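Local coordinates for DNA mismatch repair protein MutS (Thermus aquaticus, PDB 1EWQ), which takes part in DNA mismatch repair, binding mismatched DNA and hydrolysing ATP weakly, at residues Leu326-Asp331 with Leu352-Gln357. Residues are numbered along the deposited sequence; the frame is centred on the assembly and turned at random.
Sequences LYRLAD and LRRSLQ
S355 meets the backbone of A330 where the loop between helices 316-326 and 332-340 passes beside helix 346-366. The amide N of A330 gives a fairly straight hydrogen bond to S355 OG, 3.1 Å long with an N-H...O angle of 157°. That hydroxyl is also bonded to the carbonyl of A351, one turn back on its own helix; with OG anti to the carbonyl carbon (chi1 -61°), it can serve both. Packing is closest here: A330 CB sits 3.4 Å from S355 OG, and L329 brings CD1 to within 3.8 Å of S355 CB, while the L329 side chain also rests on L524 of helix 514-540.

The outer side is looser and carries two arginines. R354 bends at its third torsion and turns its guanidinium toward the loop, A330 N at its edge and NH2 3.8 Å from A330 CB. NH1 is modelled only 2.4 Å from R328 O, too short and poorly angled to trust as a bond. R328, on the exposed flank, lays NH2 3.7 Å from R354 CD, the guanidinium planes 88° apart. Replacing R354 by alanine would probably uncover A330 CB and remove one chain that R328 lies against. S355 OG, accepting from A330 N and donating to A351 O, thus ties loop to helix, while the like-charged arginines supply much buried surface but probably little attraction.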
ATOM      1  N   LEU C 326     -21.112  26.715  11.245  1.00 29.31           N
ATOM      2  CA  LEU C 326     -21.103  25.619  10.276  1.00 30.06           C
ATOM      3  C   LEU C 326     -20.264  24.437  10.750  1.00 30.66           C
ATOM      4  O   LEU C 326     -20.579  23.288  10.465  1.00 31.09           O
ATOM      5  CB  LEU C 326     -20.565  26.099   8.931  1.00 29.58           C
ATOM      6  CG  LEU C 326     -21.448  27.070   8.158  1.00 29.75           C
ATOM      7  CD1 LEU C 326     -20.742  27.465   6.859  1.00 29.71           C
ATOM      8  CD2 LEU C 326     -22.807  26.419   7.881  1.00 29.26           C
ATOM      9  N   TYR C 327     -19.192  24.732  11.476  1.00 31.15           N
ATOM     10  CA  TYR C 327     -18.303  23.703  11.993  1.00 31.70           C
ATOM     11  C   TYR C 327     -19.069  22.568  12.665  1.00 31.74           C
ATOM     12  O   TYR C 327     -18.661  21.414  12.603  1.00 31.68           O
ATOM     13  CB  TYR C 327     -17.330  24.324  12.999  1.00 32.02           C
ATOM     14  CG  TYR C 327     -16.294  23.367  13.548  1.00 32.31           C
ATOM     15  CD1 TYR C 327     -15.098  23.128  12.865  1.00 32.58           C
ATOM     16  CD2 TYR C 327     -16.513  22.695  14.743  1.00 32.57           C
ATOM     17  CE1 TYR C 327     -14.147  22.240  13.366  1.00 32.77           C
ATOM     18  CE2 TYR C 327     -15.572  21.807  15.250  1.00 33.40           C
ATOM     19  CZ  TYR C 327     -14.392  21.585  14.558  1.00 33.33           C
ATOM     20  OH  TYR C 327     -13.466  20.714  15.083  1.00 33.86           O
ATOM     21  N   ARG C 328     -20.183  22.895  13.311  1.00 32.05           N
ATOM     22  CA  ARG C 328     -20.964  21.873  13.996  1.00 32.34           C
ATOM     23  C   ARG C 328     -22.122  21.339  13.161  1.00 31.99           C
ATOM     24  O   ARG C 328     -22.933  20.568  13.665  1.00 32.48           O
ATOM     25  CB  ARG C 328     -21.515  22.416  15.323  1.00 33.15           C
ATOM     26  CG  ARG C 328     -20.462  22.691  16.404  1.00 34.17           C
ATOM     27  CD  ARG C 328     -21.091  23.343  17.635  1.00 35.55           C
ATOM     28  NE  ARG C 328     -21.976  22.448  18.389  1.00 36.66           N
ATOM     29  CZ  ARG C 328     -21.572  21.620  19.353  1.00 37.61           C
ATOM     30  NH1 ARG C 328     -20.286  21.566  19.696  1.00 37.94           N
ATOM     31  NH2 ARG C 328     -22.450  20.840  19.980  1.00 38.03           N
ATOM     32  N   LEU C 329     -22.198  21.724  11.889  1.00 31.19           N
ATOM     33  CA  LEU C 329     -23.305  21.271  11.045  1.00 30.89           C
ATOM     34  C   LEU C 329     -23.094  19.895  10.402  1.00 30.21           C
ATOM     35  O   LEU C 329     -22.146  19.682   9.647  1.00 30.49           O
ATOM     36  CB  LEU C 329     -23.583  22.298   9.945  1.00 30.98           C
ATOM     37  CG  LEU C 329     -24.967  22.206   9.310  1.00 31.39           C
ATOM     38  CD1 LEU C 329     -25.992  22.703  10.311  1.00 31.41           C
ATOM     39  CD2 LEU C 329     -25.029  23.028   8.031  1.00 31.28           C
ATOM     40  N   ALA C 330     -23.981  18.956  10.702  1.00 29.45           N
ATOM     41  CA  ALA C 330     -23.872  17.629  10.109  1.00 28.47           C
ATOM     42  C   ALA C 330     -24.247  17.728   8.619  1.00 27.63           C
ATOM     43  O   ALA C 330     -24.668  18.787   8.149  1.00 27.49           O
ATOM     44  CB  ALA C 330     -24.800  16.656  10.832  1.00 28.30           C
ATOM     45  N   ASP C 331     -24.073  16.628   7.889  1.00 26.83           N
ATOM     46  CA  ASP C 331     -24.391  16.541   6.457  1.00 25.95           C
ATOM     47  C   ASP C 331     -25.908  16.297   6.323  1.00 25.84           C
ATOM     48  O   ASP C 331     -26.360  15.147   6.315  1.00 25.23           O
ATOM     49  CB  ASP C 331     -23.616  15.360   5.846  1.00 25.72           C
ATOM     50  CG  ASP C 331     -23.790  15.244   4.332  1.00 25.60           C
ATOM     51  OD1 ASP C 331     -24.824  15.705   3.798  1.00 24.86           O
ATOM     52  OD2 ASP C 331     -22.889  14.667   3.682  1.00 25.11           O
ATOM     53  N   LEU C 352     -29.084  15.379  13.763  1.00 31.58           N
ATOM     54  CA  LEU C 352     -30.100  16.219  13.145  1.00 32.18           C
ATOM     55  C   LEU C 352     -30.545  17.322  14.107  1.00 32.77           C
ATOM     56  O   LEU C 352     -30.581  18.493  13.738  1.00 32.72           O
ATOM     57  CB  LEU C 352     -31.314  15.381  12.714  1.00 31.56           C
ATOM     58  CG  LEU C 352     -32.519  16.170  12.175  1.00 31.16           C
ATOM     59  CD1 LEU C 352     -32.082  17.128  11.064  1.00 30.66           C
ATOM     60  CD2 LEU C 352     -33.575  15.204  11.663  1.00 31.23           C
ATOM     61  N   ARG C 353     -30.883  16.943  15.336  1.00 33.61           N
ATOM     62  CA  ARG C 353     -31.306  17.912  16.346  1.00 34.56           C
ATOM     63  C   ARG C 353     -30.213  18.955  16.580  1.00 34.74           C
ATOM     64  O   ARG C 353     -30.495  20.147  16.650  1.00 34.69           O
ATOM     65  CB  ARG C 353     -31.622  17.209  17.672  1.00 35.08           C
ATOM     66  CG  ARG C 353     -31.953  18.166  18.809  1.00 36.11           C
ATOM     67  CD  ARG C 353     -32.075  17.427  20.126  1.00 37.16           C
ATOM     68  NE  ARG C 353     -30.816  16.782  20.475  1.00 38.15           N
ATOM     69  CZ  ARG C 353     -30.677  15.888  21.448  1.00 38.93           C
ATOM     70  NH1 ARG C 353     -31.727  15.525  22.178  1.00 39.46           N
ATOM     71  NH2 ARG C 353     -29.489  15.351  21.690  1.00 39.42           N
ATOM     72  N   ARG C 354     -28.971  18.504  16.716  1.00 35.12           N
ATOM     73  CA  ARG C 354     -27.863  19.427  16.927  1.00 35.83           C
ATOM     74  C   ARG C 354     -27.818  20.452  15.797  1.00 35.83           C
ATOM     75  O   ARG C 354     -27.698  21.657  16.037  1.00 35.67           O
ATOM     76  CB  ARG C 354     -26.525  18.673  16.995  1.00 36.51           C
ATOM     77  CG  ARG C 354     -25.313  19.607  16.882  1.00 37.86           C
ATOM     78  CD  ARG C 354     -23.962  18.946  17.167  1.00 38.59           C
ATOM     79  NE  ARG C 354     -23.651  17.765  16.358  1.00 39.73           N
ATOM     80  CZ  ARG C 354     -23.809  17.668  15.039  1.00 40.09           C
ATOM     81  NH1 ARG C 354     -24.297  18.684  14.342  1.00 40.59           N
ATOM     82  NH2 ARG C 354     -23.439  16.557  14.408  1.00 39.99           N
ATOM     83  N   SER C 355     -27.934  19.964  14.566  1.00 35.76           N
ATOM     84  CA  SER C 355     -27.903  20.829  13.390  1.00 35.81           C
ATOM     85  C   SER C 355     -29.081  21.799  13.340  1.00 36.03           C
ATOM     86  O   SER C 355     -28.923  22.959  12.958  1.00 36.14           O
ATOM     87  CB  SER C 355     -27.891  19.981  12.118  1.00 35.23           C
ATOM     88  OG  SER C 355     -26.745  19.157  12.084  1.00 34.45           O
ATOM     89  N   LEU C 356     -30.260  21.327  13.720  1.00 36.24           N
ATOM     90  CA  LEU C 356     -31.438  22.177  13.700  1.00 36.77           C
ATOM     91  C   LEU C 356     -31.394  23.258  14.782  1.00 37.45           C
ATOM     92  O   LEU C 356     -32.122  24.249  14.705  1.00 37.76           O
ATOM     93  CB  LEU C 356     -32.706  21.333  13.844  1.00 36.15           C
ATOM     94  CG  LEU C 356     -32.975  20.350  12.699  1.00 35.72           C
ATOM     95  CD1 LEU C 356     -34.319  19.686  12.911  1.00 35.35           C
ATOM     96  CD2 LEU C 356     -32.944  21.077  11.357  1.00 34.92           C
ATOM     97  N   GLN C 357     -30.546  23.067  15.789  1.00 38.03           N
ATOM     98  CA  GLN C 357     -30.399  24.053  16.859  1.00 38.55           C
ATOM     99  C   GLN C 357     -29.429  25.137  16.392  1.00 38.63           C
ATOM    100  O   GLN C 357     -29.432  26.257  16.894  1.00 38.30           O
ATOM    101  CB  GLN C 357     -29.875  23.383  18.136  1.00 38.96           C
ATOM    102  CG  GLN C 357     -30.830  22.336  18.702  1.00 39.58           C
ATOM    103  CD  GLN C 357     -30.304  21.642  19.948  1.00 39.70           C
ATOM    104  OE1 GLN C 357     -29.187  21.120  19.961  1.00 39.51           O
ATOM    105  NE2 GLN C 357     -31.120  21.618  20.997  1.00 39.81           N
TER